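Local coordinates for protein dehalogenase-like hydrolase (Ralstonia solanacearum, PDB 3UMB) that probably catalyses the hydrolytic dehalogenation of small (S)-2-haloalkanoic acids to the corresponding (R)-2-hydroxyalkanoic acids, releasing halide, at residues L28-K32 against N80-G84; W40-Q44 against L91-Y95. All coordinates share one frame; numbering follows the deposited sequence.

Contact 1: residues L28-K32 against N80-G84. With MG (magnesium ion), chain I.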
loop_
_atom_site.group_PDB
_atom_site.type_symbol
_atom_site.label_atom_id
_atom_site.label_comp_id
_atom_site.label_asym_id
_atom_site.label_seq_id
_atom_site.Cartn_x
_atom_site.Cartn_y
_atom_site.Cartn_z
ATOM N N LEU A 28 -8.093 25.204 7.373
ATOM C CA LEU A 28 -7.271 25.863 6.362
ATOM C C LEU A 28 -7.901 25.696 4.970
ATOM O O LEU A 28 -7.623 26.488 4.070
ATOM C CB LEU A 28 -5.847 25.301 6.360
ATOM C CG LEU A 28 -4.973 25.471 7.621
ATOM C CD1 LEU A 28 -4.302 24.136 7.984
ATOM C CD2 LEU A 28 -3.916 26.615 7.505
ATOM N N PHE A 29 -8.739 24.660 4.841
ATOM C CA PHE A 29 -9.278 24.174 3.573
ATOM C C PHE A 29 -10.726 23.811 3.798
ATOM O O PHE A 29 -11.056 22.629 3.998
ATOM C CB PHE A 29 -8.507 22.938 3.099
ATOM C CG PHE A 29 -7.057 23.202 2.863
ATOM C CD1 PHE A 29 -6.657 24.281 2.088
ATOM C CD2 PHE A 29 -6.090 22.373 3.406
ATOM C CE1 PHE A 29 -5.297 24.543 1.874
ATOM C CE2 PHE A 29 -4.729 22.605 3.172
ATOM C CZ PHE A 29 -4.323 23.688 2.409
ATOM N N PRO A 30 -11.601 24.830 3.786
ATOM C CA PRO A 30 -12.983 24.627 4.170
ATOM C C PRO A 30 -13.718 23.739 3.159
ATOM O O PRO A 30 -13.574 23.915 1.936
ATOM C CB PRO A 30 -13.554 26.047 4.189
ATOM C CG PRO A 30 -12.396 26.964 4.104
ATOM C CD PRO A 30 -11.340 26.219 3.388
ATOM N N GLY A 31 -14.476 22.789 3.697
ATOM C CA GLY A 31 -15.122 21.745 2.917
ATOM C C GLY A 31 -14.236 20.573 2.455
ATOM O O GLY A 31 -14.758 19.629 1.892
ATOM N N LYS A 32 -12.923 20.617 2.703
ATOM C CA LYS A 32 -11.978 19.610 2.145
ATOM C C LYS A 32 -11.076 18.893 3.174
ATOM O O LYS A 32 -10.059 18.278 2.807
ATOM C CB LYS A 32 -11.110 20.273 1.061
ATOM C CG LYS A 32 -11.909 20.882 -0.101
ATOM C CD LYS A 32 -12.623 19.811 -0.945
ATOM C CE LYS A 32 -13.749 20.410 -1.786
ATOM N NZ LYS A 32 -13.291 21.644 -2.516
ATOM N N ASN A 80 -6.445 19.855 -5.417
ATOM C CA ASN A 80 -6.436 21.272 -5.832
ATOM C C ASN A 80 -6.524 22.295 -4.699
ATOM O O ASN A 80 -7.133 23.350 -4.883
ATOM C CB ASN A 80 -7.546 21.527 -6.862
ATOM C CG ASN A 80 -7.295 20.789 -8.136
ATOM O OD1 ASN A 80 -6.160 20.802 -8.636
ATOM N ND2 ASN A 80 -8.334 20.138 -8.683
ATOM N N LEU A 81 -5.846 22.000 -3.584
ATOM C CA LEU A 81 -5.793 22.860 -2.396
ATOM C C LEU A 81 -4.555 23.783 -2.313
ATOM O O LEU A 81 -3.435 23.326 -2.556
ATOM C CB LEU A 81 -5.831 21.978 -1.150
ATOM C CG LEU A 81 -6.950 20.946 -1.086
ATOM C CD1 LEU A 81 -6.778 20.097 0.202
ATOM C CD2 LEU A 81 -8.314 21.613 -1.126
ATOM N N PRO A 82 -4.747 25.080 -1.940
ATOM C CA PRO A 82 -3.644 26.064 -1.821
ATOM C C PRO A 82 -2.639 25.879 -0.632
ATOM O O PRO A 82 -2.633 26.667 0.329
ATOM C CB PRO A 82 -4.381 27.406 -1.714
ATOM C CG PRO A 82 -5.682 27.086 -1.175
ATOM C CD PRO A 82 -6.053 25.735 -1.740
ATOM N N LEU A 83 -1.773 24.873 -0.753
ATOM C CA LEU A 83 -0.790 24.522 0.268
ATOM C C LEU A 83 0.575 25.115 -0.073
ATOM O O LEU A 83 1.351 24.530 -0.815
ATOM C CB LEU A 83 -0.667 22.992 0.408
ATOM C CG LEU A 83 0.309 22.465 1.478
ATOM C CD1 LEU A 83 -0.457 22.022 2.738
ATOM C CD2 LEU A 83 1.156 21.332 0.922
ATOM N N GLY A 84 0.854 26.285 0.479
ATOM C CA GLY A 84 2.201 26.844 0.433
ATOM C C GLY A 84 2.893 26.639 1.787
ATOM O O GLY A 84 2.424 25.868 2.619
HETATM MG MG MG I . -3.846 20.019 -9.064
#
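The phenyl ring of F29 lies against L81, P82 and L83, joining the loop that links helices 19-28 and 33-54 to the loop that links helices 64-78 and 85-96. L81 lies over one face: its CB stands 4.1 Å from the centroid of the F29 ring, only 13° off the normal, a CH-pi contact. From there the leucine forks. CD1 follows the same face, 4.0 Å from F29 CD2, while CD2 turns to the aliphatic root of K32 and comes 3.8 Å from K32 CB. The opposite face of the ring is backed by CB of L28, the preceding residue, so the phenyl is sandwiched between two leucines. F29 holds CG anti to its own carbonyl carbon (chi1 -61°), which lays the ring against 80-84. P82 meets the rim at CE1: its carbonyl O lies in the ring plane, 3.7 Å from F29 CE1, and its CD is 3.9 Å from the same carbon. L83 adds a contact at the rim, CD1 lying 4.2 Å from F29 CZ, and also reaches L72 and C76 of helix 64-78. L36 of helix 33-54 touches both F29 and L81. Each loop contains a tight turn: a type II turn from F29 to K32, with G31 at positive phi, and an inverse gamma turn centred on P82, just after the Schellman motif in which N80 is C-prime. N80 OD1 binds a magnesium ion at 2.5 Å, a site shared with A77 O and separate from the F29 cluster. The two loops are therefore joined by apolar and CH-pi contacts, with an in-plane carbonyl at the edge of the aromatic ring, where the slightly positive C-H groups would probably favour it.

Contact 2: residues W40-Q44 against L91-Y95. With MG (magnesium ion), chain H.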
loop_
_atom_site.group_PDB
_atom_site.type_symbol
_atom_site.label_atom_id
_atom_site.label_comp_id
_atom_site.label_asym_id
_atom_site.label_seq_id
_atom_site.Cartn_x
_atom_site.Cartn_y
_atom_site.Cartn_z
ATOM N N TRP A 40 -4.349 11.833 2.422
ATOM C CA TRP A 40 -3.029 12.020 2.995
ATOM C C TRP A 40 -2.510 10.791 3.756
ATOM O O TRP A 40 -1.353 10.380 3.569
ATOM C CB TRP A 40 -3.104 13.196 3.925
ATOM C CG TRP A 40 -1.842 13.631 4.518
ATOM C CD1 TRP A 40 -0.573 13.288 4.161
ATOM C CD2 TRP A 40 -1.737 14.556 5.571
ATOM N NE1 TRP A 40 0.340 13.946 4.965
ATOM C CE2 TRP A 40 -0.363 14.726 5.848
ATOM C CE3 TRP A 40 -2.691 15.239 6.363
ATOM C CZ2 TRP A 40 0.090 15.568 6.867
ATOM C CZ3 TRP A 40 -2.239 16.087 7.365
ATOM C CH2 TRP A 40 -0.855 16.238 7.617
ATOM N N ARG A 41 -3.376 10.200 4.573
ATOM C CA ARG A 41 -3.056 8.961 5.290
ATOM C C ARG A 41 -2.838 7.806 4.304
ATOM O O ARG A 41 -1.855 7.074 4.417
ATOM C CB ARG A 41 -4.149 8.636 6.311
ATOM C CG ARG A 41 -3.959 7.336 7.130
ATOM C CD ARG A 41 -2.629 7.297 7.958
ATOM N NE ARG A 41 -2.485 6.012 8.665
ATOM C CZ ARG A 41 -1.341 5.556 9.199
ATOM N NH1 ARG A 41 -0.207 6.270 9.125
ATOM N NH2 ARG A 41 -1.315 4.367 9.802
ATOM N N ASP A 42 -3.730 7.674 3.325
ATOM C CA ASP A 42 -3.562 6.701 2.251
ATOM C C ASP A 42 -2.185 6.810 1.616
ATOM O O ASP A 42 -1.450 5.833 1.553
ATOM C CB ASP A 42 -4.602 6.899 1.147
ATOM C CG ASP A 42 -4.545 5.797 0.043
ATOM O OD1 ASP A 42 -4.882 4.613 0.358
ATOM O OD2 ASP A 42 -4.182 6.125 -1.134
ATOM N N ARG A 43 -1.844 7.982 1.111
ATOM C CA ARG A 43 -0.560 8.118 0.388
ATOM C C ARG A 43 0.635 8.017 1.318
ATOM O O ARG A 43 1.674 7.507 0.928
ATOM C CB ARG A 43 -0.502 9.367 -0.514
ATOM C CG ARG A 43 -1.422 9.218 -1.739
ATOM C CD ARG A 43 -0.968 8.041 -2.600
ATOM N NE ARG A 43 -1.194 8.256 -4.026
ATOM C CZ ARG A 43 -2.321 7.924 -4.681
ATOM N NH1 ARG A 43 -2.428 8.113 -5.999
ATOM N NH2 ARG A 43 -3.371 7.401 -4.047
ATOM N N GLN A 44 0.464 8.424 2.581
ATOM C CA GLN A 44 1.573 8.310 3.533
ATOM C C GLN A 44 1.990 6.846 3.676
ATOM O O GLN A 44 3.144 6.493 3.522
ATOM C CB GLN A 44 1.202 8.963 4.867
ATOM C CG GLN A 44 2.161 8.741 5.996
ATOM C CD GLN A 44 1.546 9.100 7.341
ATOM O OE1 GLN A 44 0.479 8.596 7.680
ATOM N NE2 GLN A 44 2.190 10.029 8.084
ATOM N N LEU A 91 0.404 22.309 9.305
ATOM C CA LEU A 91 -0.222 20.981 9.395
ATOM C C LEU A 91 0.776 19.996 9.915
ATOM O O LEU A 91 0.426 19.078 10.617
ATOM C CB LEU A 91 -0.795 20.517 8.052
ATOM C CG LEU A 91 -2.217 21.031 7.772
ATOM C CD1 LEU A 91 -2.661 20.563 6.383
ATOM C CD2 LEU A 91 -3.186 20.548 8.868
HETATM N N MSE A 92 2.024 20.206 9.528
HETATM C CA MSE A 92 3.145 19.417 10.016
HETATM C C MSE A 92 3.350 19.651 11.553
HETATM O O MSE A 92 3.351 18.665 12.313
HETATM C CB MSE A 92 4.408 19.660 9.132
HETATM C CG MSE A 92 4.372 18.976 7.654
HETATM SE SE MSE A 92 3.572 17.166 7.643
HETATM C CE MSE A 92 5.138 16.215 8.450
ATOM N N ARG A 93 3.415 20.912 12.012
ATOM C CA ARG A 93 3.359 21.224 13.458
ATOM C C ARG A 93 2.280 20.438 14.143
ATOM O O ARG A 93 2.505 19.760 15.142
ATOM C CB ARG A 93 3.068 22.707 13.725
ATOM C CG ARG A 93 4.241 23.633 13.412
ATOM C CD ARG A 93 4.086 25.034 14.006
ATOM N NE ARG A 93 3.616 26.040 13.041
ATOM C CZ ARG A 93 4.374 26.684 12.141
ATOM N NH1 ARG A 93 5.682 26.431 12.015
ATOM N NH2 ARG A 93 3.808 27.587 11.339
ATOM N N GLU A 94 1.085 20.517 13.592
ATOM C CA GLU A 94 0.002 19.777 14.145
ATOM C C GLU A 94 0.382 18.324 14.245
ATOM O O GLU A 94 0.024 17.664 15.214
ATOM C CB GLU A 94 -1.247 19.929 13.287
ATOM C CG GLU A 94 -2.474 19.629 14.057
ATOM C CD GLU A 94 -2.858 20.740 14.990
ATOM O OE1 GLU A 94 -2.550 21.924 14.682
ATOM O OE2 GLU A 94 -3.471 20.414 16.027
ATOM N N TYR A 95 1.107 17.830 13.239
ATOM C CA TYR A 95 1.463 16.396 13.164
ATOM C C TYR A 95 2.506 16.051 14.219
ATOM O O TYR A 95 2.420 15.003 14.849
ATOM C CB TYR A 95 1.962 15.964 11.747
ATOM C CG TYR A 95 1.595 14.514 11.382
ATOM C CD1 TYR A 95 0.802 14.229 10.282
ATOM C CD2 TYR A 95 2.005 13.444 12.164
ATOM C CE1 TYR A 95 0.434 12.919 9.966
ATOM C CE2 TYR A 95 1.644 12.135 11.852
ATOM C CZ TYR A 95 0.863 11.884 10.752
ATOM O OH TYR A 95 0.512 10.590 10.446
HETATM MG MG MG H . -4.155 2.506 -0.226
HETATM O O HOH W 1 -4.666 3.803 -2.140
HETATM O O HOH W 2 -5.689 2.443 1.574
#
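In the helical part of this HAD-family enzyme, outside its parallel sheet, helices 33-54 and 85-96 face each other through W40, Q44 and Y95. The axes of the short segments are 15.2 Å apart and inclined at 72°, a span bridged by large side chains. W40 has CG anti to the backbone N (chi1 -175°), which carries the indole across to the other helix. Y95 turns an edge to the face of the six-membered ring of W40 in a steep offset edge-to-face pair, with Y95 CD1 3.7 Å from W40 CH2. M92, a selenomethionine, comes to the indole edge instead: SE is 3.9 Å from W40 CZ2, a Met-aromatic contact. L91 adds its CB beside W40 CH2. Beyond the rings, Q44 reaches Y95 from the opposite direction. Its NE2 donates to Y95 OH over 3.0 Å at 161°, with the hydroxyl in the amide plane, and also bonds T68 OG1. Q44 OE1 takes R41 NH1 at 2.8 Å from above the carbonyl plane, so both ends of the amide are held and its rotation is probably fixed. T68 also serves the indole, its carbonyl O accepting from W40 NE1. On another side of helix 33-54, D42 OD1 binds magnesium at 2.3 Å with two waters and D42 OD1 of the second subunit, and D42 OD2 pairs with R43 NH2. One helix thus combines an aromatic core with a metal-bridged subunit interface, the core belonging to the helical cap domain characteristic of L-2-haloacid dehalogenases.

Contacts 1 and 2 lie on the same side of the chain's centre, their own centres about 14 Å apart, and touch directly: L28 CD1 is 3.7 Å from L91 CG. Their segments alternate along the chain. The loops of contact 1 lead into the helices that meet in contact 2, K32 and G84 being the N-caps of helices 33-54 and 85-96. Contact 1 is superficial and contact 2 buried: the centre of contact 1 is about 26 Å from that of the chain, that of contact 2 about 13 Å. Each includes a magnesium ligand, but the sites differ: N80 binds one ion with A77, and D42 binds another at the subunit interface. A potassium ion lies about 9 Å from the Y95 side chain.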